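Local coordinates for PrgZ (Enterococcus faecalis, PDB 4FAJ), which binds a peptide pheromone as a membrane-anchored extracellular receptor and probably hands it on for transport into the cell, at residues Leu315-Met320 / Val366-Met371; Gly359-Val364 / Ile530-Thr535; Trp469-Ala474 / His549-Lys554. All coordinates share one frame; numbering follows the deposited sequence.

Interaction 1: residues Leu315-Met320 / Val366-Met371; sequences LMANTM and VVPKEM. With ZN (zinc ion), chain H.
Thr-319 OG1 gives its proton to Val-366 O at 3.0 Å, the one hydrogen bond that joins residues 315-320 to residues 366-371. The approach is not ideal: the C=O...OG1 angle is 147° and the hydroxyl lies 32° off the carbonyl plane. With chi1 at -62°, the hydroxyl stands beside its own backbone N while the methyl CG2 is anti to that N, and the loop is met by the oxygen. The same OG1 also touches the Pro-368 ring at CD, 3.6 Å away. Next along the ring, Pro-368 CG sits over the backbone at the bend, 3.7 Å from Ala-317 C. Ala-317 is the centre of an inverse gamma turn, closed by a weak 3.0 Å bond from Asn-318 N to Met-316 O, and here the strand turns its corner. The Ala-317 methyl is taken up by Met-371: Met-371 CG lies 3.7 Å from Ala-317 CB, CG being anti to its own backbone N, and the end of the thioether chain leads away from the strand. At the far end Leu-315 CD2 meets Glu-370 CG at 3.9 Å, the two side chains crossing at about a right angle. Beyond CG, the carboxylate of Glu-370 binds a zinc ion, with OE2 2.2 Å from the metal and OE1 farther off. Gln-532 NE2 donates to both Met-316 O and Lys-369 O, tying the two segments together from the side of strand 528-539. Asn-318 points away from the loop, and its ND2 bonds a polar side chain of the bound peptide. Helix 477-480 also covers the contact, Phe-479 touching Thr-319, Pro-368 and Met-371, while strand 311-324 runs between strands 528-539 and 464-470.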
loop_
_atom_site.group_PDB
_atom_site.type_symbol
_atom_site.label_atom_id
_atom_site.label_comp_id
_atom_site.label_asym_id
_atom_site.label_seq_id
_atom_site.Cartn_x
_atom_site.Cartn_y
_atom_site.Cartn_z
ATOM N N LEU A 315 14.839 -4.156 0.774
ATOM C CA LEU A 315 13.741 -4.943 1.341
ATOM C C LEU A 315 12.623 -4.016 1.781
ATOM O O LEU A 315 12.878 -3.017 2.450
ATOM C CB LEU A 315 14.221 -5.773 2.541
ATOM C CG LEU A 315 13.215 -6.759 3.140
ATOM C CD1 LEU A 315 12.900 -7.866 2.132
ATOM C CD2 LEU A 315 13.754 -7.356 4.448
ATOM N N MET A 316 11.395 -4.343 1.387
ATOM C CA MET A 316 10.227 -3.508 1.670
ATOM C C MET A 316 9.346 -4.126 2.763
ATOM O O MET A 316 9.342 -5.339 2.940
ATOM C CB MET A 316 9.387 -3.359 0.418
ATOM C CG MET A 316 10.098 -2.741 -0.769
ATOM S SD MET A 316 10.271 -0.953 -0.588
ATOM C CE MET A 316 12.026 -0.826 -0.323
ATOM N N ALA A 317 8.583 -3.277 3.463
ATOM C CA ALA A 317 7.596 -3.727 4.467
ATOM C C ALA A 317 6.297 -4.105 3.755
ATOM O O ALA A 317 5.246 -3.475 3.933
ATOM C CB ALA A 317 7.354 -2.627 5.524
ATOM N N ASN A 318 6.379 -5.166 2.955
ATOM C CA ASN A 318 5.373 -5.460 1.940
ATOM C C ASN A 318 5.249 -6.983 1.834
ATOM O O ASN A 318 6.203 -7.651 1.472
ATOM C CB ASN A 318 5.847 -4.784 0.641
ATOM C CG ASN A 318 4.955 -5.022 -0.588
ATOM O OD1 ASN A 318 5.377 -4.672 -1.704
ATOM N ND2 ASN A 318 3.738 -5.559 -0.412
ATOM N N THR A 319 4.083 -7.516 2.201
ATOM C CA THR A 319 3.812 -8.943 2.106
ATOM C C THR A 319 2.865 -9.189 0.921
ATOM O O THR A 319 1.833 -8.522 0.803
ATOM C CB THR A 319 3.155 -9.465 3.398
ATOM O OG1 THR A 319 4.050 -9.270 4.511
ATOM C CG2 THR A 319 2.799 -10.968 3.272
ATOM N N MET A 320 3.220 -10.133 0.056
ATOM C CA MET A 320 2.290 -10.610 -0.981
ATOM C C MET A 320 1.528 -11.837 -0.446
ATOM O O MET A 320 2.129 -12.760 0.122
ATOM C CB MET A 320 3.028 -10.961 -2.279
ATOM C CG MET A 320 3.586 -9.774 -3.037
ATOM S SD MET A 320 2.345 -8.573 -3.593
ATOM C CE MET A 320 1.257 -9.598 -4.591
ATOM N N VAL A 366 2.019 -12.929 8.618
ATOM C CA VAL A 366 1.334 -11.855 7.892
ATOM C C VAL A 366 2.218 -10.599 7.869
ATOM O O VAL A 366 2.347 -9.941 6.832
ATOM C CB VAL A 366 -0.033 -11.552 8.543
ATOM C CG1 VAL A 366 -0.660 -10.287 8.010
ATOM C CG2 VAL A 366 -0.988 -12.767 8.375
ATOM N N VAL A 367 2.812 -10.280 9.015
ATOM C CA VAL A 367 3.597 -9.057 9.179
ATOM C C VAL A 367 5.014 -9.316 8.686
ATOM O O VAL A 367 5.587 -10.361 9.005
ATOM C CB VAL A 367 3.643 -8.590 10.652
ATOM C CG1 VAL A 367 4.529 -7.365 10.802
ATOM C CG2 VAL A 367 2.239 -8.282 11.156
ATOM N N PRO A 368 5.561 -8.396 7.867
ATOM C CA PRO A 368 6.926 -8.555 7.369
ATOM C C PRO A 368 8.025 -8.247 8.391
ATOM O O PRO A 368 7.780 -7.586 9.381
ATOM C CB PRO A 368 6.998 -7.558 6.218
ATOM C CG PRO A 368 5.987 -6.502 6.543
ATOM C CD PRO A 368 4.899 -7.197 7.299
ATOM N N LYS A 369 9.234 -8.737 8.114
ATOM C CA LYS A 369 10.397 -8.487 8.969
ATOM C C LYS A 369 10.969 -7.093 8.730
ATOM O O LYS A 369 10.736 -6.482 7.671
ATOM C CB LYS A 369 11.486 -9.537 8.705
ATOM C CG LYS A 369 11.096 -10.927 9.128
ATOM C CD LYS A 369 11.922 -12.022 8.439
ATOM C CE LYS A 369 13.008 -12.584 9.299
ATOM N NZ LYS A 369 13.506 -13.877 8.687
ATOM N N GLU A 370 11.717 -6.614 9.725
ATOM C CA GLU A 370 12.470 -5.349 9.673
ATOM C C GLU A 370 11.584 -4.110 9.591
ATOM O O GLU A 370 12.038 -3.060 9.162
ATOM C CB GLU A 370 13.473 -5.305 8.498
ATOM C CG GLU A 370 14.235 -6.577 8.218
ATOM C CD GLU A 370 14.999 -7.087 9.402
ATOM O OE1 GLU A 370 15.419 -6.269 10.263
ATOM O OE2 GLU A 370 15.202 -8.323 9.463
ATOM N N MET A 371 10.325 -4.229 9.989
ATOM C CA MET A 371 9.385 -3.126 9.900
ATOM C C MET A 371 9.176 -2.519 11.277
ATOM O O MET A 371 9.376 -1.319 11.467
ATOM C CB MET A 371 8.046 -3.621 9.339
ATOM C CG MET A 371 6.940 -2.582 9.229
ATOM S SD MET A 371 5.323 -3.371 9.012
ATOM C CE MET A 371 4.861 -3.738 10.708
HETATM ZN ZN ZN H . 16.181 -8.602 11.366
#

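Interaction 2: residues Gly359-Val364 / Ile530-Thr535; sequences GSVASV and IFQVGT
Val-361 lays its CG2 methyl alongside the aliphatic root of Gln-532, 3.8 Å from CB, and the two side chains point the same way from one face of the sheet. They form the hydrogen-bonded pair of a short antiparallel ladder in which strand 361-362 edges strand 528-539. Gln-532 N donates to Val-361 O at 2.7 Å with an N-H...O angle of 168°, and Val-361 N returns a bond to Gln-532 O at 2.9 Å. On its side toward strand 311-324, strand 528-539 carries a classic beta bulge, where Ile-530 and Phe-531 both face Met-320. Ser-363 N reaches Ile-530 O from above the carbonyl plane, at 3.2 Å. The ring of Phe-531 meets an aromatic side chain of the bound peptide edge-to-face. A water donates to Ala-362 O and to Gln-532 OE1, so the extended glutamine is held at its oxygen, while its NE2 is engaged with Met-316. Beyond the paired residues the role of the backbone acceptor passes to a side chain: Ser-360 OG, beside its own N at chi1 -63° and also bonded to Asn-358 OD1, accepts from Gly-534 N at 2.9 Å.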
loop_
_atom_site.group_PDB
_atom_site.type_symbol
_atom_site.label_atom_id
_atom_site.label_comp_id
_atom_site.label_asym_id
_atom_site.label_seq_id
_atom_site.Cartn_x
_atom_site.Cartn_y
_atom_site.Cartn_z
ATOM N N GLY A 359 16.458 -10.516 -3.710
ATOM C CA GLY A 359 16.447 -9.959 -2.370
ATOM C C GLY A 359 15.096 -10.028 -1.680
ATOM O O GLY A 359 14.974 -9.639 -0.523
ATOM N N SER A 360 14.080 -10.539 -2.365
ATOM C CA SER A 360 12.816 -10.858 -1.703
ATOM C C SER A 360 13.069 -12.030 -0.757
ATOM O O SER A 360 14.032 -12.783 -0.954
ATOM C CB SER A 360 11.741 -11.232 -2.718
ATOM O OG SER A 360 11.449 -10.141 -3.587
ATOM N N VAL A 361 12.228 -12.183 0.269
ATOM C CA VAL A 361 12.403 -13.284 1.223
ATOM C C VAL A 361 11.070 -13.955 1.570
ATOM O O VAL A 361 10.015 -13.332 1.492
ATOM C CB VAL A 361 13.114 -12.812 2.508
ATOM C CG1 VAL A 361 14.496 -12.215 2.176
ATOM C CG2 VAL A 361 12.260 -11.806 3.254
ATOM N N ALA A 362 11.133 -15.231 1.933
ATOM C CA ALA A 362 9.956 -15.972 2.377
ATOM C C ALA A 362 9.263 -15.258 3.531
ATOM O O ALA A 362 9.933 -14.700 4.424
ATOM C CB ALA A 362 10.343 -17.392 2.805
ATOM N N SER A 363 7.928 -15.270 3.509
ATOM C CA SER A 363 7.132 -14.753 4.623
ATOM C C SER A 363 7.252 -15.700 5.812
ATOM O O SER A 363 7.279 -16.919 5.631
ATOM C CB SER A 363 5.646 -14.650 4.241
ATOM O OG SER A 363 5.382 -13.618 3.299
ATOM N N VAL A 364 7.331 -15.137 7.017
ATOM C CA VAL A 364 7.255 -15.922 8.259
ATOM C C VAL A 364 5.908 -15.734 8.954
ATOM O O VAL A 364 5.605 -16.405 9.927
ATOM C CB VAL A 364 8.369 -15.542 9.250
ATOM C CG1 VAL A 364 9.747 -15.931 8.688
ATOM C CG2 VAL A 364 8.305 -14.051 9.619
ATOM N N ILE A 530 2.871 -15.244 1.489
ATOM C CA ILE A 530 3.733 -15.937 0.555
ATOM C C ILE A 530 5.157 -15.445 0.708
ATOM O O ILE A 530 6.009 -16.184 1.181
ATOM C CB ILE A 530 3.275 -15.770 -0.909
ATOM C CG1 ILE A 530 1.787 -16.121 -1.059
ATOM C CG2 ILE A 530 4.106 -16.697 -1.818
ATOM C CD1 ILE A 530 1.199 -15.691 -2.412
ATOM N N PHE A 531 5.415 -14.203 0.300
ATOM C CA PHE A 531 6.757 -13.639 0.400
ATOM C C PHE A 531 6.754 -12.146 0.718
ATOM O O PHE A 531 5.757 -11.457 0.531
ATOM C CB PHE A 531 7.560 -13.916 -0.865
ATOM C CG PHE A 531 7.043 -13.229 -2.094
ATOM C CD1 PHE A 531 6.096 -13.838 -2.890
ATOM C CD2 PHE A 531 7.546 -11.987 -2.488
ATOM C CE1 PHE A 531 5.615 -13.219 -4.050
ATOM C CE2 PHE A 531 7.080 -11.365 -3.651
ATOM C CZ PHE A 531 6.108 -11.981 -4.426
ATOM N N GLN A 532 7.890 -11.686 1.238
ATOM C CA GLN A 532 8.147 -10.288 1.527
ATOM C C GLN A 532 8.967 -9.746 0.370
ATOM O O GLN A 532 10.012 -10.311 0.001
ATOM C CB GLN A 532 8.902 -10.135 2.850
ATOM C CG GLN A 532 9.255 -8.686 3.198
ATOM C CD GLN A 532 9.854 -8.499 4.571
ATOM O OE1 GLN A 532 9.966 -9.445 5.354
ATOM N NE2 GLN A 532 10.236 -7.246 4.885
ATOM N N VAL A 533 8.483 -8.635 -0.178
ATOM C CA VAL A 533 8.973 -8.072 -1.419
ATOM C C VAL A 533 10.298 -7.347 -1.231
ATOM O O VAL A 533 10.411 -6.448 -0.389
ATOM C CB VAL A 533 7.957 -7.061 -2.004
ATOM C CG1 VAL A 533 8.521 -6.357 -3.242
ATOM C CG2 VAL A 533 6.631 -7.744 -2.330
ATOM N N GLY A 534 11.282 -7.750 -2.027
ATOM C CA GLY A 534 12.491 -6.966 -2.259
ATOM C C GLY A 534 12.406 -6.293 -3.624
ATOM O O GLY A 534 12.015 -6.933 -4.599
ATOM N N THR A 535 12.782 -5.014 -3.679
ATOM C CA THR A 535 12.754 -4.213 -4.895
ATOM C C THR A 535 14.167 -4.131 -5.463
ATOM O O THR A 535 15.046 -3.503 -4.849
ATOM C CB THR A 535 12.230 -2.782 -4.604
ATOM O OG1 THR A 535 10.894 -2.859 -4.080
ATOM C CG2 THR A 535 12.234 -1.910 -5.871
HETATM O O HOH W 1 9.406 -12.129 6.104
#

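Interaction 3: residues Trp469-Ala474 / His549-Lys554; sequences WQADYA and HSIGAK
Gly-552 N points at Ala-471 O over 2.9 Å, nearly straight at 175° and in the carbonyl plane, where the loop 549-554 passes the end of strand 464-470. The CA atoms of Asp-472 and Gly-552 are 4.2 Å apart, and the positive phi of Gly-552, 70°, is one that favours glycine. The loop is closed on itself by His-549 N to Lys-554 O at 2.7 Å. Gln-470, its chain bent at chi2, brings its amide against the loop: NE2 makes a weak bond to Gly-552 O at 3.0 Å, bent to 134°, and that carbonyl has a weak partner in Gln-81 NE2. At the other end of the amide, OE1 accepts from a water at 2.6 Å, which takes a weak bond from Lys-554 NZ. Both polar atoms have partners, which would favour this amide rotation despite the weak NE2 bond. Ile-551 supplies the apolar half. Its CG1 lies between the backbone N and the carbonyl carbon, bringing CD1 into van der Waals contact with Ala-474 N at 3.6 Å, whereas CG2 faces the methyl of Ala-471 at 4.2 Å. Tyr-473 points away and stacks on Tyr-201. Trp-469 extends the sheet by an antiparallel ladder with the bound peptide and Asp-472 OD1 bonds the peptide backbone: this is the wall of a ligand cleft of solute-binding family 5, where, as in OppA-like proteins, main-chain bonds to the peptide are made.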
loop_
_atom_site.group_PDB
_atom_site.type_symbol
_atom_site.label_atom_id
_atom_site.label_comp_id
_atom_site.label_asym_id
_atom_site.label_seq_id
_atom_site.Cartn_x
_atom_site.Cartn_y
_atom_site.Cartn_z
ATOM N N TRP A 469 0.053 -6.065 0.548
ATOM C CA TRP A 469 -0.073 -4.830 1.307
ATOM C C TRP A 469 1.324 -4.352 1.629
ATOM O O TRP A 469 2.175 -5.164 2.041
ATOM C CB TRP A 469 -0.836 -5.099 2.608
ATOM C CG TRP A 469 -1.125 -3.843 3.426
ATOM C CD1 TRP A 469 -0.469 -3.414 4.545
ATOM C CD2 TRP A 469 -2.148 -2.892 3.170
ATOM N NE1 TRP A 469 -1.027 -2.238 5.000
ATOM C CE2 TRP A 469 -2.064 -1.897 4.173
ATOM C CE3 TRP A 469 -3.124 -2.771 2.179
ATOM C CZ2 TRP A 469 -2.926 -0.803 4.211
ATOM C CZ3 TRP A 469 -3.993 -1.684 2.225
ATOM C CH2 TRP A 469 -3.881 -0.713 3.226
ATOM N N GLN A 470 1.582 -3.060 1.421
ATOM C CA GLN A 470 2.767 -2.424 1.990
ATOM C C GLN A 470 2.338 -1.556 3.166
ATOM O O GLN A 470 1.410 -0.759 3.033
ATOM C CB GLN A 470 3.519 -1.563 0.979
ATOM C CG GLN A 470 4.579 -0.662 1.654
ATOM C CD GLN A 470 5.805 -0.427 0.827
ATOM O OE1 GLN A 470 6.366 -1.365 0.265
ATOM N NE2 GLN A 470 6.275 0.837 0.787
ATOM N N ALA A 471 3.030 -1.698 4.296
ATOM C CA ALA A 471 2.710 -0.924 5.485
ATOM C C ALA A 471 2.698 0.552 5.130
ATOM O O ALA A 471 3.545 1.004 4.371
ATOM C CB ALA A 471 3.728 -1.160 6.581
ATOM N N ASP A 472 1.728 1.276 5.677
ATOM C CA ASP A 472 1.652 2.726 5.527
ATOM C C ASP A 472 2.460 3.403 6.635
ATOM O O ASP A 472 2.927 4.522 6.459
ATOM C CB ASP A 472 0.190 3.200 5.589
ATOM C CG ASP A 472 -0.637 2.747 4.407
ATOM O OD1 ASP A 472 -0.121 2.718 3.259
ATOM O OD2 ASP A 472 -1.825 2.411 4.629
ATOM N N TYR A 473 2.601 2.727 7.776
ATOM C CA TYR A 473 3.412 3.210 8.910
ATOM C C TYR A 473 4.009 2.016 9.689
ATOM O O TYR A 473 3.533 0.887 9.544
ATOM C CB TYR A 473 2.585 4.125 9.835
ATOM C CG TYR A 473 1.246 3.551 10.271
ATOM C CD1 TYR A 473 0.139 3.576 9.422
ATOM C CD2 TYR A 473 1.094 2.981 11.531
ATOM C CE1 TYR A 473 -1.075 3.034 9.815
ATOM C CE2 TYR A 473 -0.130 2.458 11.944
ATOM C CZ TYR A 473 -1.202 2.482 11.094
ATOM O OH TYR A 473 -2.404 1.932 11.510
ATOM N N ALA A 474 5.048 2.260 10.493
ATOM C CA ALA A 474 5.830 1.170 11.126
ATOM C C ALA A 474 5.195 0.596 12.392
ATOM O O ALA A 474 5.766 0.686 13.478
ATOM C CB ALA A 474 7.270 1.639 11.436
ATOM N N HIS A 549 11.534 4.688 0.464
ATOM C CA HIS A 549 10.955 4.320 1.754
ATOM C C HIS A 549 10.486 2.862 1.736
ATOM O O HIS A 549 9.822 2.437 0.781
ATOM C CB HIS A 549 9.762 5.226 2.080
ATOM C CG HIS A 549 10.104 6.683 2.172
ATOM N ND1 HIS A 549 10.811 7.215 3.228
ATOM C CD2 HIS A 549 9.803 7.723 1.359
ATOM C CE1 HIS A 549 10.957 8.517 3.049
ATOM N NE2 HIS A 549 10.348 8.854 1.927
ATOM N N SER A 550 10.806 2.104 2.785
ATOM C CA SER A 550 10.292 0.728 2.933
ATOM C C SER A 550 8.830 0.685 3.446
ATOM O O SER A 550 8.177 -0.370 3.406
ATOM C CB SER A 550 11.193 -0.077 3.853
ATOM O OG SER A 550 11.299 0.555 5.114
ATOM N N ILE A 551 8.340 1.822 3.934
ATOM C CA ILE A 551 6.934 2.004 4.310
ATOM C C ILE A 551 6.343 3.244 3.612
ATOM O O ILE A 551 7.069 4.180 3.269
ATOM C CB ILE A 551 6.735 2.165 5.850
ATOM C CG1 ILE A 551 7.361 3.464 6.368
ATOM C CG2 ILE A 551 7.301 0.983 6.614
ATOM C CD1 ILE A 551 7.126 3.702 7.868
ATOM N N GLY A 552 5.031 3.248 3.422
ATOM C CA GLY A 552 4.329 4.379 2.818
ATOM C C GLY A 552 4.651 4.532 1.344
ATOM O O GLY A 552 5.004 3.561 0.666
ATOM N N ALA A 553 4.534 5.759 0.845
ATOM C CA ALA A 553 4.807 6.042 -0.562
ATOM C C ALA A 553 6.293 5.773 -0.820
ATOM O O ALA A 553 7.135 6.318 -0.132
ATOM C CB ALA A 553 4.450 7.482 -0.886
ATOM N N LYS A 554 6.601 4.938 -1.805
ATOM C CA LYS A 554 7.944 4.374 -1.961
ATOM C C LYS A 554 9.033 5.387 -2.327
ATOM O O LYS A 554 10.170 5.266 -1.848
ATOM C CB LYS A 554 7.942 3.254 -3.003
ATOM C CG LYS A 554 9.255 2.474 -3.074
ATOM C CD LYS A 554 9.196 1.347 -4.100
ATOM C CE LYS A 554 8.355 0.173 -3.644
ATOM N NZ LYS A 554 8.702 -1.087 -4.419
HETATM O O HOH W 2 6.883 -2.217 -2.174
#

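The three contacts meet on one sheet, with strand 311-324 of interaction 1 between the strands of the others. Centres of interactions 1 and 2 are about 7 Å apart; Met-320 N lies 2.9 Å from Phe-531 O, a probable hydrogen bond. Interaction 3 is centred about 9 Å from interaction 1, and Ala-471 N probably bonds Ala-317 O at 2.9 Å. Interactions 2 and 3, about 15 Å apart between centres, still touch through Thr-535 OG1 and Lys-554 NZ at 2.8 Å. Each has residues in reach of the bound peptide, so together they back its pocket; the side chain of Gln-532 in interaction 2 is about 5 Å from that of the zinc ligand Glu-370 in interaction 1.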